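Side-chain contacts in histidinol-phosphate aminotransferase (Clostridium acetobutylicum, PDB 3FTB), which probably catalyses a pyridoxal-phosphate-dependent transamination, the amino-group transfer between histidinol phosphate and a keto acid: residues 233-236 / 237-241; 267-270 / 271-275; 324-327 / 328-331. All blocks are in the same frame, centred on the assembly; numbering follows the deposited sequence.

Contact 1: residues 233-236 / 237-241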
# COMPACT_ATOMS: atom_id res chain seq x y z
N GLU A 233 -15.23 14.94 -7.57
CA GLU A 233 -15.67 13.73 -8.27
C GLU A 233 -14.50 12.85 -8.76
O GLU A 233 -14.60 11.62 -8.80
CB GLU A 233 -16.65 14.06 -9.41
CG GLU A 233 -17.27 12.82 -10.09
CD GLU A 233 -17.75 11.73 -9.10
OE1 GLU A 233 -17.49 10.53 -9.33
OE2 GLU A 233 -18.39 12.08 -8.08
N ILE A 234 -13.38 13.48 -9.09
CA ILE A 234 -12.21 12.75 -9.56
C ILE A 234 -11.49 12.06 -8.41
O ILE A 234 -10.80 11.06 -8.61
CB ILE A 234 -11.26 13.65 -10.36
CG1 ILE A 234 -11.73 13.74 -11.80
CG2 ILE A 234 -9.84 13.13 -10.32
CD1 ILE A 234 -10.72 14.33 -12.73
N ALA A 235 -11.66 12.59 -7.20
CA ALA A 235 -11.13 11.94 -6.00
C ALA A 235 -12.01 10.75 -5.64
O ALA A 235 -11.52 9.69 -5.24
CB ALA A 235 -11.06 12.94 -4.85
N ALA A 236 -13.32 10.93 -5.78
CA ALA A 236 -14.25 9.83 -5.54
C ALA A 236 -13.94 8.68 -6.49
O ALA A 236 -14.03 7.52 -6.11
CB ALA A 236 -15.69 10.31 -5.71
N LYS A 237 -13.57 9.01 -7.72
CA LYS A 237 -13.28 7.98 -8.72
C LYS A 237 -11.97 7.22 -8.43
O LYS A 237 -11.84 6.02 -8.70
CB LYS A 237 -13.22 8.62 -10.11
CG LYS A 237 -14.53 9.21 -10.60
CD LYS A 237 -14.31 9.98 -11.90
CE LYS A 237 -15.60 10.51 -12.49
NZ LYS A 237 -15.36 11.24 -13.75
N ILE A 238 -10.99 7.94 -7.88
CA ILE A 238 -9.72 7.33 -7.52
C ILE A 238 -9.85 6.49 -6.27
O ILE A 238 -9.22 5.43 -6.15
CB ILE A 238 -8.62 8.39 -7.34
CG1 ILE A 238 -8.31 9.05 -8.68
CG2 ILE A 238 -7.38 7.74 -6.77
CD1 ILE A 238 -7.54 10.33 -8.57
N LYS A 239 -10.68 6.95 -5.33
CA LYS A 239 -10.95 6.22 -4.10
C LYS A 239 -11.71 4.95 -4.45
O LYS A 239 -11.40 3.87 -3.94
CB LYS A 239 -11.77 7.08 -3.14
CG LYS A 239 -11.41 6.90 -1.66
CD LYS A 239 -11.75 8.18 -0.90
CE LYS A 239 -11.01 9.39 -1.50
NZ LYS A 239 -11.59 10.70 -1.11
N ALA A 240 -12.68 5.09 -5.34
CA ALA A 240 -13.45 3.95 -5.84
C ALA A 240 -12.55 2.84 -6.39
O ALA A 240 -12.94 1.67 -6.41
CB ALA A 240 -14.41 4.41 -6.92
N LYS A 241 -11.35 3.20 -6.82
CA LYS A 241 -10.42 2.22 -7.37
C LYS A 241 -9.55 1.57 -6.29
O LYS A 241 -9.14 0.42 -6.42
CB LYS A 241 -9.55 2.87 -8.45
CG LYS A 241 -10.34 3.39 -9.64
CD LYS A 241 -9.44 3.62 -10.85
CE LYS A 241 -10.27 3.73 -12.11
NZ LYS A 241 -9.45 3.75 -13.35

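Contact 2: residues 267-270 / 271-275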
# COMPACT_ATOMS: atom_id res chain seq x y z
N GLU A 267 15.58 24.26 7.94
CA GLU A 267 16.97 23.83 7.96
C GLU A 267 17.29 23.19 6.60
O GLU A 267 18.43 23.23 6.13
CB GLU A 267 17.17 22.82 9.10
CG GLU A 267 18.63 22.51 9.44
CD GLU A 267 18.83 21.10 9.98
OE1 GLU A 267 19.85 20.47 9.63
OE2 GLU A 267 17.96 20.63 10.75
N SER A 268 16.27 22.63 5.98
CA SER A 268 16.41 21.97 4.69
C SER A 268 16.54 23.00 3.55
O SER A 268 17.47 22.92 2.74
CB SER A 268 15.23 21.01 4.45
OG SER A 268 15.25 19.93 5.38
N LEU A 269 15.63 23.97 3.50
CA LEU A 269 15.76 25.10 2.58
C LEU A 269 17.13 25.77 2.73
O LEU A 269 17.78 26.12 1.74
CB LEU A 269 14.65 26.12 2.81
CG LEU A 269 13.40 26.01 1.93
CD1 LEU A 269 13.36 24.68 1.19
CD2 LEU A 269 12.14 26.22 2.75
N LEU A 270 17.55 25.94 3.97
CA LEU A 270 18.85 26.51 4.29
C LEU A 270 19.92 25.73 3.52
O LEU A 270 20.93 26.29 3.07
CB LEU A 270 19.10 26.41 5.79
CG LEU A 270 19.48 27.69 6.54
CD1 LEU A 270 20.29 27.35 7.78
CD2 LEU A 270 20.24 28.65 5.63
N TRP A 271 19.68 24.44 3.37
CA TRP A 271 20.64 23.57 2.70
C TRP A 271 20.71 23.85 1.20
O TRP A 271 21.67 24.47 0.75
CB TRP A 271 20.35 22.10 3.02
CG TRP A 271 20.85 21.16 2.00
CD1 TRP A 271 22.13 21.04 1.54
CD2 TRP A 271 20.08 20.19 1.28
NE1 TRP A 271 22.20 20.06 0.58
CE2 TRP A 271 20.96 19.52 0.41
CE3 TRP A 271 18.73 19.82 1.30
CZ2 TRP A 271 20.54 18.51 -0.45
CZ3 TRP A 271 18.31 18.81 0.45
CH2 TRP A 271 19.21 18.17 -0.41
N ILE A 272 19.70 23.44 0.44
CA ILE A 272 19.77 23.53 -1.03
C ILE A 272 19.90 24.93 -1.60
O ILE A 272 20.43 25.09 -2.69
CB ILE A 272 18.58 22.88 -1.78
CG1 ILE A 272 17.32 22.91 -0.91
CG2 ILE A 272 18.96 21.50 -2.34
CD1 ILE A 272 16.67 24.28 -0.85
N LYS A 273 19.39 25.93 -0.89
CA LYS A 273 19.53 27.30 -1.37
C LYS A 273 21.01 27.58 -1.64
O LYS A 273 21.40 27.86 -2.77
CB LYS A 273 18.93 28.29 -0.37
CG LYS A 273 17.40 28.26 -0.32
CD LYS A 273 16.86 29.41 0.53
CE LYS A 273 15.34 29.36 0.63
NZ LYS A 273 14.65 29.52 -0.68
N LYS A 274 21.82 27.45 -0.59
CA LYS A 274 23.27 27.58 -0.69
C LYS A 274 23.91 26.50 -1.55
O LYS A 274 24.48 26.77 -2.60
CB LYS A 274 23.90 27.52 0.69
CG LYS A 274 23.64 28.72 1.58
CD LYS A 274 24.68 28.81 2.68
CE LYS A 274 24.21 29.68 3.83
NZ LYS A 274 23.18 28.99 4.67
N GLU A 275 23.82 25.26 -1.06
CA GLU A 275 24.51 24.15 -1.70
C GLU A 275 24.19 24.03 -3.19
O GLU A 275 25.10 23.85 -4.01
CB GLU A 275 24.23 22.84 -0.95
CG GLU A 275 25.15 21.69 -1.34
CD GLU A 275 26.63 22.09 -1.34
OE1 GLU A 275 26.99 23.03 -0.60
OE2 GLU A 275 27.43 21.46 -2.07

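Contact 3: residues 324-327 / 328-331. With PO4 (phosphate ion), chain F.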
# COMPACT_ATOMS: atom_id res chain seq x y z
N ARG A 324 23.31 9.05 -12.79
CA ARG A 324 22.16 8.65 -13.58
C ARG A 324 22.41 8.94 -15.05
O ARG A 324 22.44 10.09 -15.48
CB ARG A 324 20.88 9.35 -13.11
CG ARG A 324 19.61 8.81 -13.75
CD ARG A 324 19.30 7.40 -13.27
NE ARG A 324 17.89 7.08 -13.41
CZ ARG A 324 17.28 6.91 -14.58
NH1 ARG A 324 17.96 7.05 -15.71
NH2 ARG A 324 15.98 6.62 -14.62
N ARG A 325 22.60 7.86 -15.81
CA ARG A 325 22.69 7.96 -17.25
C ARG A 325 21.30 8.24 -17.77
O ARG A 325 20.35 7.54 -17.45
CB ARG A 325 23.22 6.65 -17.81
CG ARG A 325 24.62 6.34 -17.34
CD ARG A 325 24.97 4.91 -17.63
NE ARG A 325 24.69 4.57 -19.01
CZ ARG A 325 24.78 3.34 -19.50
NH1 ARG A 325 25.14 2.34 -18.70
NH2 ARG A 325 24.51 3.10 -20.77
N CYS A 326 21.17 9.28 -18.57
CA CYS A 326 19.87 9.71 -19.03
C CYS A 326 19.49 9.08 -20.36
O CYS A 326 18.63 9.60 -21.07
CB CYS A 326 19.83 11.24 -19.11
SG CYS A 326 19.84 11.95 -17.45
N CYS A 327 20.13 7.96 -20.67
CA CYS A 327 19.89 7.24 -21.93
C CYS A 327 18.41 6.95 -22.17
O CYS A 327 17.89 7.22 -23.26
CB CYS A 327 20.69 5.93 -21.96
SG CYS A 327 22.47 6.14 -22.13
N ASN A 328 17.75 6.40 -21.15
CA ASN A 328 16.38 5.91 -21.27
C ASN A 328 15.27 6.97 -21.04
O ASN A 328 14.09 6.61 -20.88
CB ASN A 328 16.17 4.71 -20.35
CG ASN A 328 16.53 5.03 -18.91
OD1 ASN A 328 17.30 5.95 -18.64
ND2 ASN A 328 15.97 4.27 -17.98
N PHE A 329 15.65 8.24 -21.02
CA PHE A 329 14.69 9.34 -21.06
C PHE A 329 14.40 9.70 -22.52
O PHE A 329 15.32 9.76 -23.35
CB PHE A 329 15.25 10.58 -20.36
CG PHE A 329 15.21 10.51 -18.86
CD1 PHE A 329 14.04 10.79 -18.17
CD2 PHE A 329 16.36 10.20 -18.14
CE1 PHE A 329 14.02 10.75 -16.79
CE2 PHE A 329 16.33 10.16 -16.75
CZ PHE A 329 15.18 10.43 -16.08
N ILE A 330 13.13 9.95 -22.83
CA ILE A 330 12.74 10.31 -24.19
C ILE A 330 13.14 11.74 -24.54
O ILE A 330 12.60 12.71 -23.99
CB ILE A 330 11.23 10.09 -24.44
CG1 ILE A 330 10.97 8.61 -24.72
CG2 ILE A 330 10.75 10.93 -25.62
CD1 ILE A 330 9.56 8.31 -25.11
N GLY A 331 14.10 11.86 -25.44
CA GLY A 331 14.63 13.16 -25.84
C GLY A 331 16.09 13.32 -25.47
O GLY A 331 16.79 14.19 -26.00
P PO4 F . 14.40 8.40 -11.34
O1 PO4 F . 13.47 7.58 -10.48
O2 PO4 F . 13.98 8.28 -12.79
O3 PO4 F . 14.32 9.85 -10.92
O4 PO4 F . 15.81 7.90 -11.17

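Contact 1: residues 233-236 / 237-241
Lys237 lays its aliphatic chain across the side chain of Glu233, one helical turn earlier, the two crossing at about a right angle. CG of Lys237 stands beside its own backbone N (chi1 -64°) and the chain is extended beyond it, which carries CE to 3.7 Å from CG of Glu233. The glutamate turns back at chi2 (44°), and its OE1 comes to rest 3.5 Å from CG of Lys237. The carboxylate therefore meets methylene groups, not the ammonium: OE1 of Glu233 and NZ of Lys237 are 5.0 Å apart, opposite charges that probably attract without forming a salt bridge. In a second i to i+4 pair the side chains meet through apolar branches, CG2 of Ile234 lying 4.0 Å from CD1 of Ile238. Separately, CG1 of Ile238 packs 3.2 Å from the carbonyl O of Ile234. Beneath these pairs runs a regular alpha-helical ladder, in which Lys237 N, Ile238 N, Lys239 N and Ala240 N each bond to the carbonyl four residues back. The bonds of Lys239 N and Ala240 N are the straighter ones; those of Lys237 N and Ile238 N are more bent (143°). The helix is broadly amphipathic, with Ile234, Ala235 and Ile238 buried and Glu233, Ala236 and Lys237 exposed. Helix 232-239 starts just after Asn231, whose OD1 accepts from Ile234 N. Its apolar side lies against Val82 of strand 80-84, Leu93 of helix 87-95 and Leu97, Lys239 NZ bonds weakly to Ile81 O, and Lys241 O reaches Lys117 of the second subunit.

Contact 2: residues 267-270 / 271-275
Trp271 N faces two carbonyls of the preceding turn and is held weakly by both: Ser268 O at 2.8 Å and Glu267 O at 3.3 Å, each well bent from a straight N-H...O line. This amide thus has an i to i+3 as well as an i to i+4 bond, a local irregularity in the helix. Ser268 O also receives a better-directed bond from Ile272 N, 3.2 Å long, with the donor nearly in line with the C=O. The same Ser268 O lies at the edge of the indole ring, 3.6 Å from CE3 of Trp271. The next step is regular, Lys273 N giving a 3.1 Å bond to Leu269 O at 159°. Polar side-chain atoms here find their partners elsewhere: Ser268 OG is bonded to Tyr264 O one turn back, and the indole NE1 of Trp271 to Lys342 O. Among the apolar groups, Leu269 and Ile272 lie side by side and point the same way, their CD1 atoms 3.9 Å apart. Lys273 slants past Leu269, with CE of Lys273 4.0 Å from CB of Leu269. CG of Lys273 sits beside its own backbone N (chi1 -72°), which keeps its methylenes over Leu269 O. These residues occupy the long helix 262-285 which, as in fold-type I pyridoxal-phosphate enzymes, probably joins the large and small domains. Its buried side meets the loop carrying Asn36, Pro37 and Leu38, with Trp271 against the two latter residues, and the indole bond to Lys342 ties it to the segment between strand 336-340 and helix 344-359.

Contact 3: residues 324-327 / 328-331
Cys326 to Phe329 form a type I beta turn, closed by Phe329 N bonding to Cys326 O at 3.3 Å, directly after the chain leaves its strand. Arg324, the last but one strand residue, reaches forward to Asn328 and Phe329. Its CG is anti to the backbone N (chi1 -171°) and the chain bends at chi2, which puts one guanidinium edge at Asn328 OD1 and one face at Phe329 CE2. NH1 of Arg324 gives a 3.2 Å bond to OD1 of Asn328, reaching a lone pair in the amide carbonyl plane at an N-H...O angle of 152°. A weak bond from NH1 to Arg325 O adds a second hold on this nitrogen. CE2 of Phe329 lies 3.7 Å from NH1 of Arg324, the ring turned 27° from the guanidinium plane. Cys326 packs at the ring too: its CB is 3.8 Å from CD2 of Phe329, and its SG makes an oblique sulfur-aromatic contact, 4.9 Å from the ring centroid. NE and NH2 of Arg324 turn to a phosphate ion, probably from the crystallisation liquor. NE of Arg324 bonds to O4 of the phosphate at 3.2 Å, whereas NH2 bonds weakly to O2. Arg338 also binds the phosphate; it probably corresponds to the arginine that takes the substrate carboxylate in related fold-type I aminotransferases, so the ion probably marks the substrate pocket. The turn leads from strand 321-325, paired with strand 336-340 through Arg324 and Arg338, into a loop where Phe329 touches Asn155 and Pro156, and Ile330 reaches strand 121-126.

Overall arrangement
All three contacts are local and partly buried, and none touches another: their centres lie about 28 to 37 Å apart, contacts 1 and 2 on opposite sides of the chain's centre. Contacts 1 and 2 both lie within single helices, built on i to i+4 backbone bonds. Contact 1, on a short helix beside the seven-stranded sheet and near the second subunit, buries Ile234, Ala235 and Ile238; contact 2, on a long helix with less even bonding, buries Trp271 and Ile272 along with polar Ser268, its leucines lying nearer the surface. Contact 3 differs in kind: at a strand end of the five-stranded sheet, a guanidinium bonds to an amide and an anion.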